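Local coordinates for protein Polyphosphate:AMP phosphotransferase (Pseudomonas aeruginosa PAO1, PDB 3CZP) that uses inorganic polyphosphate as the phosphate donor to convert AMP to ADP and, less efficiently, GMP to GDP, with magnesium as cofactor, at residues A[90-94]-A[108-113]; A[116-120]-A[179-183]. All blocks are in the same frame, centred on the assembly; numbering follows the deposited sequence.

Contact 1 (A[90-94]-A[108-113]); sequences QWRFW and GNWYSQ
F93 and N109 mark the nearest approach of the two backbones, their CA atoms 7.9 Å apart, where helix 91-96 faces the loop that leads from strand 103-107 into helix 110-119. The F93 ring is the hub. W110 meets it edge first: the six-membered ring of the indole stands T-shaped over one face of F93, the planes 81° apart and the centroids separated by 4.9 Å. The atom at the front is W110 CE3, which lies 3.6 Å from F93 CG and sits over the middle of the phenyl ring. A chi1 of 41° tucks CG of W110 over its own backbone, between N and C, sending the indole back toward F93. Its NE1 is tied elsewhere, in a hydrogen bond to E139. On the other face of F93 lies CG of R92, so the ring is sandwiched between methylene and aromatic edge. Q113 and F93 extend toward each other, and OE1 of the glutamine arrives in the ring plane 3.5 Å from F93 CZ, setting a carbonyl oxygen against the slightly positive rim. NH1 of R92 lies 3.6 Å from Q113 NE2, the guanidinium nearly perpendicular (83°) to the amide; both are donors, so this is contact without a hydrogen bond. At the start of helix 110-119, N109 is the N-cap residue: its OD1 accepts a weak bond from Y111 N at 3.0 Å, its N makes a weak return bond to OG of S112, and its ND2 donates to F106 O and N49 OD1, linking the helix start to two strands. This capping box, next to a T-shaped aromatic pair, opens the helix that follows a strand of the parallel sheet in this P-loop-type PPK2 domain.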
loop_
_atom_site.group_PDB
_atom_site.type_symbol
_atom_site.label_atom_id
_atom_site.label_comp_id
_atom_site.label_asym_id
_atom_site.label_seq_id
_atom_site.Cartn_x
_atom_site.Cartn_y
_atom_site.Cartn_z
ATOM N N GLN A 90 7.655 6.547 -12.931
ATOM C CA GLN A 90 8.468 5.650 -12.112
ATOM C C GLN A 90 7.704 5.040 -10.881
ATOM O O GLN A 90 8.014 3.919 -10.429
ATOM C CB GLN A 90 9.723 6.402 -11.615
ATOM C CG GLN A 90 10.891 5.427 -11.283
ATOM C CD GLN A 90 12.220 6.106 -11.032
ATOM O OE1 GLN A 90 12.485 6.502 -9.911
ATOM N NE2 GLN A 90 13.106 6.162 -12.063
ATOM N N TRP A 91 6.702 5.765 -10.387
ATOM C CA TRP A 91 5.945 5.389 -9.195
ATOM C C TRP A 91 5.397 3.969 -9.268
ATOM O O TRP A 91 5.433 3.228 -8.303
ATOM C CB TRP A 91 4.819 6.406 -9.008
ATOM C CG TRP A 91 3.996 6.214 -7.765
ATOM C CD1 TRP A 91 4.260 6.709 -6.498
ATOM C CD2 TRP A 91 2.752 5.534 -7.681
ATOM N NE1 TRP A 91 3.261 6.327 -5.642
ATOM C CE2 TRP A 91 2.320 5.618 -6.343
ATOM C CE3 TRP A 91 1.922 4.941 -8.618
ATOM C CZ2 TRP A 91 1.106 5.074 -5.926
ATOM C CZ3 TRP A 91 0.745 4.379 -8.207
ATOM C CH2 TRP A 91 0.335 4.444 -6.881
ATOM N N ARG A 92 4.829 3.604 -10.397
ATOM C CA ARG A 92 4.208 2.317 -10.520
ATOM C C ARG A 92 5.167 1.158 -10.398
ATOM O O ARG A 92 4.754 0.035 -10.032
ATOM C CB ARG A 92 3.549 2.201 -11.859
ATOM C CG ARG A 92 4.495 2.167 -12.981
ATOM C CD ARG A 92 3.714 2.106 -14.310
ATOM N NE ARG A 92 3.248 3.449 -14.613
ATOM C CZ ARG A 92 2.632 3.800 -15.733
ATOM N NH1 ARG A 92 2.380 2.904 -16.687
ATOM N NH2 ARG A 92 2.313 5.066 -15.914
ATOM N N PHE A 93 6.431 1.367 -10.782
ATOM C CA PHE A 93 7.442 0.334 -10.568
ATOM C C PHE A 93 7.828 0.263 -9.093
ATOM O O PHE A 93 7.959 -0.828 -8.473
ATOM C CB PHE A 93 8.673 0.634 -11.423
ATOM C CG PHE A 93 8.376 0.673 -12.885
ATOM C CD1 PHE A 93 7.812 -0.428 -13.509
ATOM C CD2 PHE A 93 8.655 1.781 -13.633
ATOM C CE1 PHE A 93 7.511 -0.405 -14.830
ATOM C CE2 PHE A 93 8.355 1.789 -14.992
ATOM C CZ PHE A 93 7.776 0.683 -15.559
ATOM N N TRP A 94 8.016 1.402 -8.480
ATOM C CA TRP A 94 8.353 1.416 -7.013
ATOM C C TRP A 94 7.287 0.695 -6.194
ATOM O O TRP A 94 7.589 -0.070 -5.257
ATOM C CB TRP A 94 8.469 2.866 -6.482
ATOM C CG TRP A 94 9.746 3.617 -6.868
ATOM C CD1 TRP A 94 9.918 4.440 -7.925
ATOM C CD2 TRP A 94 11.005 3.557 -6.193
ATOM N NE1 TRP A 94 11.226 4.905 -7.955
ATOM C CE2 TRP A 94 11.913 4.354 -6.911
ATOM C CE3 TRP A 94 11.459 2.869 -5.084
ATOM C CZ2 TRP A 94 13.247 4.545 -6.503
ATOM C CZ3 TRP A 94 12.799 3.067 -4.680
ATOM C CH2 TRP A 94 13.655 3.895 -5.394
ATOM N N GLY A 108 6.761 -6.175 -19.311
ATOM C CA GLY A 108 6.312 -4.792 -19.640
ATOM C C GLY A 108 6.972 -3.748 -18.755
ATOM O O GLY A 108 6.293 -2.814 -18.278
ATOM N N ASN A 109 8.286 -3.883 -18.532
ATOM C CA ASN A 109 8.956 -3.088 -17.533
ATOM C C ASN A 109 9.395 -1.753 -18.220
ATOM O O ASN A 109 8.900 -1.402 -19.280
ATOM C CB ASN A 109 10.109 -3.916 -16.948
ATOM C CG ASN A 109 10.995 -4.504 -18.040
ATOM O OD1 ASN A 109 11.480 -3.782 -18.928
ATOM N ND2 ASN A 109 11.160 -5.788 -18.015
ATOM N N TRP A 110 10.325 -1.041 -17.637
ATOM C CA TRP A 110 10.771 0.230 -18.210
ATOM C C TRP A 110 11.403 0.089 -19.634
ATOM O O TRP A 110 11.190 0.920 -20.484
ATOM C CB TRP A 110 11.680 0.932 -17.197
ATOM C CG TRP A 110 12.650 0.088 -16.453
ATOM C CD1 TRP A 110 13.928 -0.144 -16.792
ATOM C CD2 TRP A 110 12.415 -0.637 -15.225
ATOM N NE1 TRP A 110 14.527 -0.927 -15.855
ATOM C CE2 TRP A 110 13.623 -1.263 -14.885
ATOM C CE3 TRP A 110 11.303 -0.814 -14.382
ATOM C CZ2 TRP A 110 13.770 -2.021 -13.718
ATOM C CZ3 TRP A 110 11.441 -1.602 -13.243
ATOM C CH2 TRP A 110 12.665 -2.196 -12.935
ATOM N N TYR A 111 12.095 -1.001 -19.912
ATOM C CA TYR A 111 12.636 -1.293 -21.238
ATOM C C TYR A 111 11.607 -1.504 -22.320
ATOM O O TYR A 111 11.740 -0.941 -23.408
ATOM C CB TYR A 111 13.564 -2.486 -21.162
ATOM C CG TYR A 111 14.738 -2.222 -20.288
ATOM C CD1 TYR A 111 15.670 -1.242 -20.636
ATOM C CD2 TYR A 111 14.921 -2.894 -19.117
ATOM C CE1 TYR A 111 16.751 -0.958 -19.849
ATOM C CE2 TYR A 111 15.994 -2.612 -18.313
ATOM C CZ TYR A 111 16.946 -1.656 -18.713
ATOM O OH TYR A 111 18.055 -1.361 -17.903
ATOM N N SER A 112 10.570 -2.279 -22.038
ATOM C CA SER A 112 9.467 -2.464 -22.977
ATOM C C SER A 112 8.859 -1.109 -23.275
ATOM O O SER A 112 8.590 -0.783 -24.404
ATOM C CB SER A 112 8.377 -3.395 -22.434
ATOM O OG SER A 112 8.932 -4.467 -21.697
ATOM N N GLN A 113 8.626 -0.315 -22.240
ATOM C CA GLN A 113 8.073 1.010 -22.432
ATOM C C GLN A 113 8.899 1.880 -23.387
ATOM O O GLN A 113 8.353 2.358 -24.399
ATOM C CB GLN A 113 7.896 1.706 -21.081
ATOM C CG GLN A 113 6.822 1.051 -20.156
ATOM C CD GLN A 113 6.522 1.910 -18.950
ATOM O OE1 GLN A 113 7.402 2.615 -18.454
ATOM N NE2 GLN A 113 5.285 1.825 -18.441
#

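Contact 2 (A[116-120]-A[179-183])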
loop_
_atom_site.group_PDB
_atom_site.type_symbol
_atom_site.label_atom_id
_atom_site.label_comp_id
_atom_site.label_asym_id
_atom_site.label_seq_id
_atom_site.Cartn_x
_atom_site.Cartn_y
_atom_site.Cartn_z
ATOM N N TYR A 116 9.220 0.241 -27.095
ATOM C CA TYR A 116 7.946 0.402 -27.820
ATOM C C TYR A 116 7.755 1.858 -28.253
ATOM O O TYR A 116 7.403 2.138 -29.405
ATOM C CB TYR A 116 6.806 -0.116 -26.959
ATOM C CG TYR A 116 5.431 0.226 -27.479
ATOM C CD1 TYR A 116 4.843 -0.503 -28.534
ATOM C CD2 TYR A 116 4.713 1.315 -26.941
ATOM C CE1 TYR A 116 3.560 -0.161 -29.012
ATOM C CE2 TYR A 116 3.443 1.674 -27.423
ATOM C CZ TYR A 116 2.874 0.934 -28.449
ATOM O OH TYR A 116 1.610 1.272 -28.880
ATOM N N ALA A 117 8.016 2.780 -27.340
ATOM C CA ALA A 117 7.801 4.198 -27.579
ATOM C C ALA A 117 8.638 4.714 -28.788
ATOM O O ALA A 117 8.124 5.408 -29.723
ATOM C CB ALA A 117 8.087 5.023 -26.255
ATOM N N ARG A 118 9.873 4.240 -28.857
ATOM C CA ARG A 118 10.820 4.645 -29.918
ATOM C C ARG A 118 10.489 3.967 -31.230
ATOM O O ARG A 118 10.365 4.639 -32.253
ATOM C CB ARG A 118 12.235 4.372 -29.457
ATOM C CG ARG A 118 13.336 4.947 -30.273
ATOM C CD ARG A 118 13.256 6.411 -30.258
ATOM N NE ARG A 118 14.160 7.028 -31.161
ATOM C CZ ARG A 118 13.821 7.547 -32.340
ATOM N NH1 ARG A 118 12.565 7.460 -32.804
ATOM N NH2 ARG A 118 14.776 8.139 -33.065
ATOM N N VAL A 119 10.262 2.653 -31.198
ATOM C CA VAL A 119 9.967 1.901 -32.400
ATOM C C VAL A 119 8.695 2.436 -33.062
ATOM O O VAL A 119 8.622 2.527 -34.269
ATOM C CB VAL A 119 9.839 0.377 -32.135
ATOM C CG1 VAL A 119 9.224 -0.345 -33.364
ATOM C CG2 VAL A 119 11.241 -0.232 -31.733
ATOM N N GLU A 120 7.735 2.874 -32.252
ATOM C CA GLU A 120 6.475 3.433 -32.739
ATOM C C GLU A 120 6.520 4.919 -33.082
ATOM O O GLU A 120 5.554 5.470 -33.617
ATOM C CB GLU A 120 5.405 3.190 -31.696
ATOM C CG GLU A 120 5.002 1.733 -31.596
ATOM C CD GLU A 120 4.174 1.315 -32.802
ATOM O OE1 GLU A 120 2.970 1.632 -32.861
ATOM O OE2 GLU A 120 4.729 0.693 -33.720
ATOM N N SER A 179 1.503 -8.561 -27.666
ATOM C CA SER A 179 2.361 -7.393 -27.967
ATOM C C SER A 179 1.618 -6.299 -28.758
ATOM O O SER A 179 0.854 -6.609 -29.676
ATOM C CB SER A 179 3.614 -7.812 -28.745
ATOM O OG SER A 179 4.422 -6.675 -29.053
ATOM N N PRO A 180 1.834 -5.017 -28.397
ATOM C CA PRO A 180 1.226 -3.911 -29.161
ATOM C C PRO A 180 1.886 -3.630 -30.538
ATOM O O PRO A 180 1.280 -2.939 -31.376
ATOM C CB PRO A 180 1.353 -2.713 -28.210
ATOM C CG PRO A 180 2.493 -3.035 -27.317
ATOM C CD PRO A 180 2.629 -4.533 -27.250
ATOM N N LEU A 181 3.092 -4.177 -30.760
ATOM C CA LEU A 181 3.799 -4.082 -32.062
ATOM C C LEU A 181 3.388 -5.210 -33.030
ATOM O O LEU A 181 3.143 -6.351 -32.598
ATOM C CB LEU A 181 5.330 -4.146 -31.872
ATOM C CG LEU A 181 6.090 -3.013 -31.178
ATOM C CD1 LEU A 181 7.548 -3.431 -30.992
ATOM C CD2 LEU A 181 5.974 -1.681 -31.941
ATOM N N ASP A 182 3.326 -4.883 -34.328
ATOM C CA ASP A 182 3.030 -5.870 -35.382
ATOM C C ASP A 182 4.339 -6.476 -35.854
ATOM O O ASP A 182 5.010 -5.933 -36.726
ATOM C CB ASP A 182 2.287 -5.222 -36.569
ATOM C CG ASP A 182 1.868 -6.242 -37.653
ATOM O OD1 ASP A 182 2.298 -7.421 -37.621
ATOM O OD2 ASP A 182 1.089 -5.853 -38.548
ATOM N N TRP A 183 4.668 -7.617 -35.288
ATOM C CA TRP A 183 5.900 -8.280 -35.601
ATOM C C TRP A 183 5.944 -8.901 -37.002
ATOM O O TRP A 183 6.977 -9.339 -37.431
ATOM C CB TRP A 183 6.232 -9.277 -34.504
ATOM C CG TRP A 183 6.598 -8.631 -33.207
ATOM C CD1 TRP A 183 5.763 -8.229 -32.242
ATOM C CD2 TRP A 183 7.905 -8.309 -32.764
ATOM N NE1 TRP A 183 6.449 -7.681 -31.222
ATOM C CE2 TRP A 183 7.780 -7.722 -31.517
ATOM C CE3 TRP A 183 9.166 -8.459 -33.306
ATOM C CZ2 TRP A 183 8.860 -7.278 -30.810
ATOM C CZ3 TRP A 183 10.223 -8.033 -32.604
ATOM C CH2 TRP A 183 10.073 -7.455 -31.369
#
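With CG anti to the backbone N (chi1 169°), the ring of Y116 swings out from helix 110-119 to the loop residues P180 and L181, while a chi1 of -68° sets CG of L181 beside its own N and carries the isobutyl group toward the helix. The side chains of Y116 and L181 run antiparallel, alongside one another, and Y116 CD1 comes within 3.8 Å of L181 CD2. Further along the phenol, the proline ring of P180 lies at a slant to it: its CB is 3.5 Å from Y116 CE1, and CG of the proline is equally near that carbon. One side of the tyrosine therefore runs along two consecutive loop residues. Methyl CD2 of L181 is where Y116, V119 and E120 converge. It touches V119 CG1 at 3.8 Å, one helical turn on from Y116, and also meets the bent chain of E120, whose CG is 3.6 Å away. The carboxylate oxygen OE2 of E120 approaches this methyl too, without any polar bond between them. CG of E120 is also 3.5 Å above the plane of the Y116 ring, toward its rim, so the glutamate's aliphatic part packs against both tyrosine and leucine. Within the loop, OG of S179 accepts from W183 NE1 at 3.1 Å and lies in the plane of that indole; the same oxygen weakly accepts from L181 N. Helix 186-203 adds to the apolar surroundings: V188 and F192 pack against L181, and F192 also touches V119. Y116, V119, P180 and L181 thus join the end of one helix to the irregular segment before another, a small apolar helix-to-loop interface at the periphery of the N-terminal PPK2 domain.

Followed from the N terminus, the chain closes contact 1 before it opens contact 2, so the two are in series, neither nested nor crossed. The first closes a short loop: after helix 91-96 the chain passes through strand 103-107 and returns in helix 110-119. That same helix then supplies residues 116-120 to contact 2, a much longer closure that spans helix 125-144, strand 148-155, helix 158-163 and an unmodelled segment, 165-177, before reaching 179-183. Their centres are 16 Å apart. Helix 110-119 is common to both within the N-terminal PPK2 domain, its start against helix 91-96 and its far end against the loop leading into helix 186-203.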